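Long-range contacts in AOC_like domain-containing protein (Frankia sp. Cc1.17, PDB 7DVI), which catalyses exo-selective intermolecular Diels-Alder reactions on non-natural substrates and probably has isomerase activity: residues V23-I28 / G123-L128; W29-R34 / E55-S60; G111-Y116 / E133-E138. All coordinates share one frame; numbering follows the deposited sequence.

Contact 1: V23-I28 / G123-L128; sequences VVHEGI and GVYRGL
V23 and Y125 make the nearest backbone approach of the two segments, their CA atoms 7.2 Å apart, a spacing too wide for strand pairing, so the contact is carried wholly by side chains. The segment V23-I28 opens in strand 22-37 and turns a corner at G27, whereas G123-L128 fold into two overlapping turns, type I from G123 to R126 and type II from Y125 to L128, the second closed by L128 N to Y125 O at 2.8 Å. This shape brings V124, Y125 and L128 round one valine. V23 divides its methyls between them: with CG1 anti to the backbone N (chi1 -174°), that branch meets the Y125 ring obliquely, 3.5 Å from CE1. The other branch packs closer to the leucine, V23 CG2 to L128 CD2 being 3.8 Å. Its approach to the second valine is somewhat looser, V23 CG2 to V124 CG2 being 4.1 Å. V124 CG2 also lies over the centre of one face of the Y125 ring. The phenol meets H25 at the ring edges: H25 NE2 lies 2.9 Å from Y125 OH, in the imidazole plane, but the N-H points well aside, at 123°, and the bond is weak. D94 does the real holding, taking H25 NE2 at OD2 and bonding Y125 OH through OD1, so one carboxylate joins strand and turn. Strand 143-150 flanks strand 22-37 through backbone bonds of V23 with L149 and H25 with I147, the seam that closes the barrel. The turns link strands 114-121 and 129-135, and L128 packs both on L149 and on V78 of the second subunit.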
loop_
_atom_site.group_PDB
_atom_site.type_symbol
_atom_site.label_atom_id
_atom_site.label_comp_id
_atom_site.label_asym_id
_atom_site.label_seq_id
_atom_site.Cartn_x
_atom_site.Cartn_y
_atom_site.Cartn_z
ATOM N N VAL A 23 3.919 14.877 -12.564
ATOM C CA VAL A 23 2.667 15.045 -13.346
ATOM C C VAL A 23 1.506 15.070 -12.357
ATOM O O VAL A 23 1.333 14.079 -11.595
ATOM C CB VAL A 23 2.506 13.946 -14.398
ATOM C CG1 VAL A 23 1.299 14.201 -15.282
ATOM C CG2 VAL A 23 3.773 13.786 -15.251
ATOM N N VAL A 24 0.758 16.176 -12.342
ATOM C CA VAL A 24 -0.368 16.379 -11.403
ATOM C C VAL A 24 -1.582 16.745 -12.236
ATOM O O VAL A 24 -1.449 17.646 -13.089
ATOM C CB VAL A 24 -0.026 17.441 -10.350
ATOM C CG1 VAL A 24 -1.198 17.675 -9.411
ATOM C CG2 VAL A 24 1.210 17.095 -9.539
ATOM N N HIS A 25 -2.688 16.030 -12.041
ATOM C CA HIS A 25 -4.027 16.391 -12.556
ATOM C C HIS A 25 -4.954 16.550 -11.354
ATOM O O HIS A 25 -5.207 15.527 -10.665
ATOM C CB HIS A 25 -4.606 15.364 -13.541
ATOM C CG HIS A 25 -3.783 15.157 -14.760
ATOM N ND1 HIS A 25 -3.742 16.089 -15.789
ATOM C CD2 HIS A 25 -2.980 14.136 -15.126
ATOM C CE1 HIS A 25 -2.956 15.646 -16.744
ATOM N NE2 HIS A 25 -2.492 14.432 -16.380
ATOM N N GLU A 26 -5.416 17.778 -11.110
ATOM C CA GLU A 26 -6.305 18.173 -9.981
ATOM C C GLU A 26 -7.634 18.736 -10.508
ATOM O O GLU A 26 -7.710 19.076 -11.730
ATOM C CB GLU A 26 -5.560 19.198 -9.150
ATOM C CG GLU A 26 -4.515 18.540 -8.296
ATOM C CD GLU A 26 -3.844 19.483 -7.330
ATOM O OE1 GLU A 26 -4.021 20.722 -7.475
ATOM O OE2 GLU A 26 -3.160 18.975 -6.438
ATOM N N GLY A 27 -8.660 18.781 -9.639
ATOM C CA GLY A 27 -10.023 19.238 -9.998
ATOM C C GLY A 27 -10.612 18.365 -11.062
ATOM O O GLY A 27 -11.379 18.858 -11.936
ATOM N N ILE A 28 -10.290 17.072 -11.001
ATOM C CA ILE A 28 -10.922 16.093 -11.914
ATOM C C ILE A 28 -12.380 15.922 -11.504
ATOM O O ILE A 28 -12.676 15.810 -10.299
ATOM C CB ILE A 28 -10.175 14.751 -11.934
ATOM C CG1 ILE A 28 -8.760 14.925 -12.485
ATOM C CG2 ILE A 28 -10.996 13.710 -12.680
ATOM C CD1 ILE A 28 -7.832 13.784 -12.170
ATOM N N GLY A 123 3.611 6.395 -21.375
ATOM C CA GLY A 123 3.525 7.835 -21.652
ATOM C C GLY A 123 4.188 8.616 -20.557
ATOM O O GLY A 123 5.268 8.203 -20.058
ATOM N N VAL A 124 3.631 9.761 -20.184
ATOM C CA VAL A 124 4.387 10.708 -19.304
ATOM C C VAL A 124 4.634 10.081 -17.915
ATOM O O VAL A 124 5.508 10.586 -17.193
ATOM C CB VAL A 124 3.662 12.065 -19.172
ATOM C CG1 VAL A 124 3.600 12.775 -20.526
ATOM C CG2 VAL A 124 2.263 11.911 -18.571
ATOM N N TYR A 125 3.880 9.042 -17.520
ATOM C CA TYR A 125 3.939 8.490 -16.132
ATOM C C TYR A 125 5.050 7.439 -15.988
ATOM O O TYR A 125 5.331 6.945 -14.865
ATOM C CB TYR A 125 2.569 7.884 -15.789
ATOM C CG TYR A 125 1.447 8.855 -15.986
ATOM C CD1 TYR A 125 1.324 9.951 -15.144
ATOM C CD2 TYR A 125 0.532 8.716 -17.008
ATOM C CE1 TYR A 125 0.316 10.884 -15.320
ATOM C CE2 TYR A 125 -0.484 9.644 -17.188
ATOM C CZ TYR A 125 -0.589 10.729 -16.337
ATOM O OH TYR A 125 -1.598 11.655 -16.486
ATOM N N ARG A 126 5.636 7.025 -17.108
ATOM C CA ARG A 126 6.651 5.950 -17.097
ATOM C C ARG A 126 7.829 6.400 -16.243
ATOM O O ARG A 126 8.275 7.551 -16.373
ATOM C CB ARG A 126 7.021 5.544 -18.528
ATOM C CG ARG A 126 7.776 4.225 -18.585
ATOM C CD ARG A 126 8.323 3.970 -19.982
ATOM N NE ARG A 126 7.259 3.578 -20.893
ATOM C CZ ARG A 126 6.901 2.314 -21.122
ATOM N NH1 ARG A 126 7.509 1.316 -20.494
ATOM N NH2 ARG A 126 5.930 2.052 -21.981
ATOM N N GLY A 127 8.208 5.573 -15.264
ATOM C CA GLY A 127 9.274 5.872 -14.299
ATOM C C GLY A 127 8.851 6.794 -13.188
ATOM O O GLY A 127 9.726 7.211 -12.380
ATOM N N LEU A 128 7.552 7.073 -13.084
ATOM C CA LEU A 128 7.005 7.854 -11.965
ATOM C C LEU A 128 6.084 6.965 -11.078
ATOM O O LEU A 128 5.480 6.047 -11.617
ATOM C CB LEU A 128 6.117 8.938 -12.548
ATOM C CG LEU A 128 6.783 10.205 -13.069
ATOM C CD1 LEU A 128 8.159 9.971 -13.586
ATOM C CD2 LEU A 128 5.885 10.922 -14.040
#

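Contact 2: W29-R34 / E55-S60; sequences WEPQIR and ELYDSS. With EDO (1,2-ethanediol), chain M; EDO (1,2-ethanediol), chain R.
W29 and Y57 pair in the first beta hairpin of the allene oxide cyclase-like barrel, formed by strands 22-37 and 49-57, as an antiparallel hydrogen-bonded pair. W29 N gives its hydrogen to Y57 O at 3.0 Å, and Y57 N returns one to W29 O at 2.9 Å. Past this bridge P31 has no N-H to offer E55 O, which is met instead by the CA-H of E30; one further backbone bond follows, E55 N to P31 O, 3.0 Å. The two aromatics lie side by side and point the same way. With CG anti to the backbone N (chi1 180°), W29 sets the CE3 edge of its indole toward the Y57 face in an offset edge-to-face pair, centroids 5.4 Å apart and planes at 63°. P31 CD reaches the edge of the same tyrosine ring. I33 CG1 and CD1 lie against E55 CG, each at 3.9 Å, with CD1 equally near the carboxylate carbon CD. E30, extended, runs alongside L56 CD1, while its carboxylate finds R132 in a salt bridge. I33 and R34 together face Y53, a classic beta bulge that breaks the strand's regularity. Two ethanediols, probably from the crystallisation liquor, bind at Q32: one (chain M) bonds through O1 to Q32 O at 3.1 Å, and Q32 NE2, which also bonds D54 OD1, points almost straight, at 176°, to O2 of the other (chain R), 3.2 Å away.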
loop_
_atom_site.group_PDB
_atom_site.type_symbol
_atom_site.label_atom_id
_atom_site.label_comp_id
_atom_site.label_asym_id
_atom_site.label_seq_id
_atom_site.Cartn_x
_atom_site.Cartn_y
_atom_site.Cartn_z
ATOM N N TRP A 29 -13.227 15.866 -12.515
ATOM C CA TRP A 29 -14.672 15.591 -12.439
ATOM C C TRP A 29 -14.790 14.181 -13.015
ATOM O O TRP A 29 -14.390 13.978 -14.186
ATOM C CB TRP A 29 -15.454 16.690 -13.217
ATOM C CG TRP A 29 -16.946 16.552 -13.241
ATOM C CD1 TRP A 29 -17.818 16.904 -12.247
ATOM C CD2 TRP A 29 -17.760 16.057 -14.327
ATOM N NE1 TRP A 29 -19.103 16.618 -12.625
ATOM C CE2 TRP A 29 -19.101 16.103 -13.894
ATOM C CE3 TRP A 29 -17.493 15.593 -15.620
ATOM C CZ2 TRP A 29 -20.160 15.705 -14.716
ATOM C CZ3 TRP A 29 -18.532 15.185 -16.424
ATOM C CH2 TRP A 29 -19.851 15.237 -15.975
ATOM N N GLU A 30 -15.301 13.235 -12.229
ATOM C CA GLU A 30 -15.222 11.785 -12.565
ATOM C C GLU A 30 -16.612 11.165 -12.482
ATOM O O GLU A 30 -17.035 10.666 -11.427
ATOM C CB GLU A 30 -14.193 11.093 -11.653
ATOM C CG GLU A 30 -14.066 9.599 -11.926
ATOM C CD GLU A 30 -12.980 8.848 -11.154
ATOM O OE1 GLU A 30 -12.070 9.517 -10.647
ATOM O OE2 GLU A 30 -13.130 7.577 -10.995
ATOM N N PRO A 31 -17.386 11.196 -13.590
ATOM C CA PRO A 31 -18.688 10.550 -13.597
ATOM C C PRO A 31 -18.551 9.047 -13.797
ATOM O O PRO A 31 -17.663 8.633 -14.564
ATOM C CB PRO A 31 -19.387 11.184 -14.813
ATOM C CG PRO A 31 -18.250 11.520 -15.748
ATOM C CD PRO A 31 -17.150 11.981 -14.814
ATOM N N GLN A 32 -19.483 8.309 -13.189
ATOM C CA GLN A 32 -19.559 6.840 -13.290
ATOM C C GLN A 32 -20.370 6.466 -14.523
ATOM O O GLN A 32 -21.496 6.903 -14.599
ATOM C CB GLN A 32 -20.167 6.293 -12.007
ATOM C CG GLN A 32 -19.998 4.786 -11.910
ATOM C CD GLN A 32 -19.729 4.351 -10.490
ATOM O OE1 GLN A 32 -20.669 4.142 -9.731
ATOM N NE2 GLN A 32 -18.451 4.216 -10.125
ATOM N N ILE A 33 -19.826 5.665 -15.439
ATOM C CA ILE A 33 -20.532 5.243 -16.673
ATOM C C ILE A 33 -21.204 3.895 -16.426
ATOM O O ILE A 33 -22.352 3.650 -16.918
ATOM C CB ILE A 33 -19.554 5.185 -17.861
ATOM C CG1 ILE A 33 -18.708 6.453 -17.982
ATOM C CG2 ILE A 33 -20.293 4.853 -19.151
ATOM C CD1 ILE A 33 -19.496 7.742 -18.133
ATOM N N ARG A 34 -20.533 2.989 -15.719
ATOM C CA ARG A 34 -21.185 1.693 -15.365
ATOM C C ARG A 34 -20.603 1.199 -14.043
ATOM O O ARG A 34 -19.385 1.399 -13.792
ATOM C CB ARG A 34 -21.041 0.691 -16.502
ATOM C CG ARG A 34 -21.797 -0.611 -16.275
ATOM C CD ARG A 34 -23.318 -0.440 -16.109
ATOM N NE ARG A 34 -24.045 -1.666 -15.752
ATOM C CZ ARG A 34 -24.427 -2.608 -16.611
ATOM N NH1 ARG A 34 -24.108 -2.498 -17.887
ATOM N NH2 ARG A 34 -25.108 -3.672 -16.201
ATOM N N GLU A 55 -15.454 7.876 -16.406
ATOM C CA GLU A 55 -14.674 8.849 -17.191
ATOM C C GLU A 55 -14.035 9.841 -16.236
ATOM O O GLU A 55 -14.531 10.015 -15.106
ATOM C CB GLU A 55 -15.566 9.570 -18.195
ATOM C CG GLU A 55 -15.922 8.717 -19.384
ATOM C CD GLU A 55 -16.849 9.411 -20.376
ATOM O OE1 GLU A 55 -17.404 10.483 -20.050
ATOM O OE2 GLU A 55 -16.977 8.893 -21.475
ATOM N N LEU A 56 -12.944 10.436 -16.676
ATOM C CA LEU A 56 -12.308 11.549 -15.974
ATOM C C LEU A 56 -12.269 12.721 -16.958
ATOM O O LEU A 56 -11.869 12.503 -18.119
ATOM C CB LEU A 56 -10.885 11.164 -15.561
ATOM C CG LEU A 56 -10.767 10.286 -14.307
ATOM C CD1 LEU A 56 -11.169 8.869 -14.659
ATOM C CD2 LEU A 56 -9.350 10.337 -13.768
ATOM N N TYR A 57 -12.563 13.905 -16.433
ATOM C CA TYR A 57 -12.485 15.211 -17.116
ATOM C C TYR A 57 -11.549 16.088 -16.298
ATOM O O TYR A 57 -11.625 16.084 -15.048
ATOM C CB TYR A 57 -13.901 15.765 -17.295
ATOM C CG TYR A 57 -14.741 14.964 -18.251
ATOM C CD1 TYR A 57 -15.384 13.799 -17.850
ATOM C CD2 TYR A 57 -14.904 15.382 -19.568
ATOM C CE1 TYR A 57 -16.112 13.042 -18.747
ATOM C CE2 TYR A 57 -15.639 14.643 -20.467
ATOM C CZ TYR A 57 -16.246 13.475 -20.054
ATOM O OH TYR A 57 -17.006 12.765 -20.933
ATOM N N ASP A 58 -10.659 16.810 -16.983
ATOM C CA ASP A 58 -9.725 17.743 -16.311
ATOM C C ASP A 58 -10.524 18.963 -15.809
ATOM O O ASP A 58 -11.751 19.010 -15.995
ATOM C CB ASP A 58 -8.539 18.046 -17.223
ATOM C CG ASP A 58 -8.894 18.891 -18.443
ATOM O OD1 ASP A 58 -9.916 19.667 -18.376
ATOM O OD2 ASP A 58 -8.182 18.725 -19.454
ATOM N N SER A 59 -9.853 19.885 -15.132
ATOM C CA SER A 59 -10.465 21.055 -14.461
ATOM C C SER A 59 -11.133 21.968 -15.500
ATOM O O SER A 59 -11.948 22.781 -15.092
ATOM C CB SER A 59 -9.457 21.795 -13.660
ATOM O OG SER A 59 -8.431 22.312 -14.490
ATOM N N SER A 60 -10.841 21.788 -16.785
ATOM C CA SER A 60 -11.510 22.478 -17.914
ATOM C C SER A 60 -12.662 21.643 -18.474
ATOM O O SER A 60 -13.217 22.058 -19.479
ATOM C CB SER A 60 -10.499 22.807 -18.961
ATOM O OG SER A 60 -9.520 23.647 -18.383
HETATM C C1 EDO M . -23.885 3.852 -12.854
HETATM O O1 EDO M . -23.742 5.171 -13.293
HETATM C C2 EDO M . -24.569 3.016 -13.849
HETATM O O2 EDO M . -24.348 1.629 -13.639
HETATM C C1 EDO R . -16.920 2.804 -4.864
HETATM O O1 EDO R . -16.106 3.272 -3.837
HETATM C C2 EDO R . -16.533 3.388 -6.174
HETATM O O2 EDO R . -17.555 3.298 -7.167
#

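Contact 3: G111-Y116 / E133-E138; sequences GVWVGY and EWRVIE
G111 O is gripped by two waters that tie it to the far segment. Water 2 donates to G111 O at 2.6 Å and itself accepts from R135 NH1 at 3.1 Å. Water 1 donates to G111 O at 3.0 Å and gives its other hydrogen to V136 O, a tight 2.6 Å. Water 1 thus bridges two backbone carbonyls where the two segments leave the sheet, and water 2 links G111 O to an arginine. G111, at positive phi, is the C-prime residue of a Schellman motif that ends helix 105-109, and from it the chain passes into strand 114-121. That strand and strand 129-135 form a beta hairpin of the closed antiparallel barrel. V114 and W134 are a hydrogen-bonded pair, linked by V114 N to W134 O and W134 N to V114 O, both 2.9 Å; G115 and E133, next along, are a non-hydrogen-bonded pair, and there E133 CA leans on V114 O through a CA-H...O contact. V114 CG2 sits between the backbone N and the carbonyl carbon, which places it over the centre of the indole face of W134, 3.5 Å from the six-membered centroid, a CH-pi contact with the methyl 17° off the normal. At the edge of the same indole, W134 NE1 makes a weak bond of 3.4 Å to Y116 OH, whose stronger partner is E88. W113 and R135 meet on a different side of the hairpin. The arginine, extended from CG to NE, lays CG and CD over one face of W113, with CD 3.8 Å from the five-membered centroid. Its guanidinium turns a face to W113 NE1, the two planes only 24° apart, while R135 NE is taken by E144 in a salt bridge.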
loop_
_atom_site.group_PDB
_atom_site.type_symbol
_atom_site.label_atom_id
_atom_site.label_comp_id
_atom_site.label_asym_id
_atom_site.label_seq_id
_atom_site.Cartn_x
_atom_site.Cartn_y
_atom_site.Cartn_z
ATOM N N GLY A 111 -17.639 11.541 2.375
ATOM C CA GLY A 111 -17.011 12.596 1.548
ATOM C C GLY A 111 -15.612 12.993 2.020
ATOM O O GLY A 111 -15.137 14.110 1.691
ATOM N N VAL A 112 -14.920 12.117 2.736
ATOM C CA VAL A 112 -13.483 12.314 3.074
ATOM C C VAL A 112 -12.668 11.893 1.849
ATOM O O VAL A 112 -13.052 10.897 1.189
ATOM C CB VAL A 112 -13.070 11.510 4.317
ATOM C CG1 VAL A 112 -11.588 11.646 4.633
ATOM C CG2 VAL A 112 -13.924 11.900 5.520
ATOM N N TRP A 113 -11.595 12.626 1.594
ATOM C CA TRP A 113 -10.548 12.235 0.623
ATOM C C TRP A 113 -10.038 10.831 0.948
ATOM O O TRP A 113 -9.565 10.582 2.084
ATOM C CB TRP A 113 -9.402 13.240 0.627
ATOM C CG TRP A 113 -9.655 14.455 -0.217
ATOM C CD1 TRP A 113 -9.888 15.719 0.237
ATOM C CD2 TRP A 113 -9.598 14.557 -1.656
ATOM N NE1 TRP A 113 -10.027 16.584 -0.814
ATOM C CE2 TRP A 113 -9.850 15.910 -1.987
ATOM C CE3 TRP A 113 -9.403 13.644 -2.696
ATOM C CZ2 TRP A 113 -9.890 16.372 -3.302
ATOM C CZ3 TRP A 113 -9.424 14.096 -4.001
ATOM C CH2 TRP A 113 -9.692 15.439 -4.297
ATOM N N VAL A 114 -10.103 9.940 -0.035
ATOM C CA VAL A 114 -9.413 8.632 0.068
ATOM C C VAL A 114 -8.405 8.536 -1.073
ATOM O O VAL A 114 -8.463 9.342 -2.018
ATOM C CB VAL A 114 -10.434 7.482 0.041
ATOM C CG1 VAL A 114 -11.435 7.593 1.199
ATOM C CG2 VAL A 114 -11.159 7.371 -1.293
ATOM N N GLY A 115 -7.532 7.549 -1.001
ATOM C CA GLY A 115 -6.755 7.102 -2.174
ATOM C C GLY A 115 -5.652 6.150 -1.780
ATOM O O GLY A 115 -5.603 5.695 -0.597
ATOM N N TYR A 116 -4.774 5.853 -2.740
ATOM C CA TYR A 116 -3.791 4.758 -2.590
ATOM C C TYR A 116 -2.714 4.894 -3.672
ATOM O O TYR A 116 -2.839 5.697 -4.614
ATOM C CB TYR A 116 -4.519 3.417 -2.712
ATOM C CG TYR A 116 -5.699 3.458 -3.652
ATOM C CD1 TYR A 116 -5.557 3.454 -5.025
ATOM C CD2 TYR A 116 -6.990 3.527 -3.146
ATOM C CE1 TYR A 116 -6.661 3.540 -5.862
ATOM C CE2 TYR A 116 -8.088 3.631 -3.966
ATOM C CZ TYR A 116 -7.939 3.659 -5.337
ATOM O OH TYR A 116 -9.067 3.732 -6.138
ATOM N N GLU A 133 -6.322 9.673 -5.938
ATOM C CA GLU A 133 -7.163 10.094 -4.802
ATOM C C GLU A 133 -8.517 10.496 -5.351
ATOM O O GLU A 133 -8.606 10.805 -6.559
ATOM C CB GLU A 133 -6.494 11.236 -4.037
ATOM C CG GLU A 133 -5.296 10.819 -3.227
ATOM C CD GLU A 133 -4.419 11.972 -2.768
ATOM O OE1 GLU A 133 -4.760 13.149 -3.044
ATOM O OE2 GLU A 133 -3.367 11.684 -2.185
ATOM N N TRP A 134 -9.533 10.507 -4.489
ATOM C CA TRP A 134 -10.893 10.939 -4.883
ATOM C C TRP A 134 -11.692 11.187 -3.610
ATOM O O TRP A 134 -11.256 10.741 -2.524
ATOM C CB TRP A 134 -11.594 9.935 -5.787
ATOM C CG TRP A 134 -11.524 8.508 -5.324
ATOM C CD1 TRP A 134 -10.486 7.629 -5.493
ATOM C CD2 TRP A 134 -12.559 7.764 -4.667
ATOM N NE1 TRP A 134 -10.785 6.408 -4.960
ATOM C CE2 TRP A 134 -12.063 6.457 -4.464
ATOM C CE3 TRP A 134 -13.845 8.078 -4.253
ATOM C CZ2 TRP A 134 -12.814 5.470 -3.841
ATOM C CZ3 TRP A 134 -14.590 7.104 -3.636
ATOM C CH2 TRP A 134 -14.069 5.829 -3.416
ATOM N N ARG A 135 -12.833 11.850 -3.763
ATOM C CA ARG A 135 -13.831 12.009 -2.676
ATOM C C ARG A 135 -15.221 12.137 -3.285
ATOM O O ARG A 135 -15.386 12.645 -4.424
ATOM C CB ARG A 135 -13.500 13.166 -1.742
ATOM C CG ARG A 135 -13.442 14.506 -2.450
ATOM C CD ARG A 135 -13.582 15.641 -1.474
ATOM N NE ARG A 135 -13.245 16.894 -2.125
ATOM C CZ ARG A 135 -13.070 18.054 -1.494
ATOM N NH1 ARG A 135 -13.227 18.136 -0.189
ATOM N NH2 ARG A 135 -12.734 19.135 -2.172
ATOM N N VAL A 136 -16.201 11.632 -2.540
ATOM C CA VAL A 136 -17.629 11.784 -2.894
ATOM C C VAL A 136 -18.033 13.218 -2.543
ATOM O O VAL A 136 -17.688 13.697 -1.415
ATOM C CB VAL A 136 -18.454 10.722 -2.163
ATOM C CG1 VAL A 136 -19.944 10.912 -2.420
ATOM C CG2 VAL A 136 -17.964 9.332 -2.580
ATOM N N ILE A 137 -18.659 13.913 -3.489
ATOM C CA ILE A 137 -19.277 15.249 -3.216
ATOM C C ILE A 137 -20.739 14.987 -2.839
ATOM O O ILE A 137 -21.175 15.438 -1.811
ATOM C CB ILE A 137 -19.098 16.208 -4.415
ATOM C CG1 ILE A 137 -17.625 16.332 -4.818
ATOM C CG2 ILE A 137 -19.699 17.573 -4.111
ATOM C CD1 ILE A 137 -16.708 16.715 -3.666
ATOM N N GLU A 138 -21.402 14.119 -3.574
ATOM C CA GLU A 138 -22.856 13.953 -3.510
ATOM C C GLU A 138 -23.117 12.514 -3.900
ATOM O O GLU A 138 -22.634 12.088 -4.937
ATOM C CB GLU A 138 -23.464 14.959 -4.493
ATOM C CG GLU A 138 -24.843 15.423 -4.122
ATOM C CD GLU A 138 -24.811 15.982 -2.719
ATOM O OE1 GLU A 138 -25.209 15.251 -1.801
ATOM O OE2 GLU A 138 -24.323 17.116 -2.545
HETATM O O HOH W 1 -17.040 15.728 0.077
HETATM O O HOH W 2 -13.279 15.902 1.930
HETATM O O HOH W 3 -15.367 10.376 -0.057
#

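Along the chain the six segments run 23-28, 29-34, 55-60, 111-116, 123-128 and 133-138: contact 2 lies within the span of contact 1 and closes before contact 3 opens, whereas the segments of contacts 1 and 3 alternate. Contacts 1 and 2 follow each other on strand 22-37, centres about 16 Å apart, and touch where I28 CG2 packs 3.4 Å from Y57 O. Contact 3, on strands 114-121 and 129-135, has its centre about 14 Å from contact 2's and 18 Å from contact 1's, touching neither. All reach one closed antiparallel barrel, whose sheet joins hairpin 22-37/49-57 to hairpin 114-121/129-135, while contact 1 brings the later hairpin's turn onto the first strand.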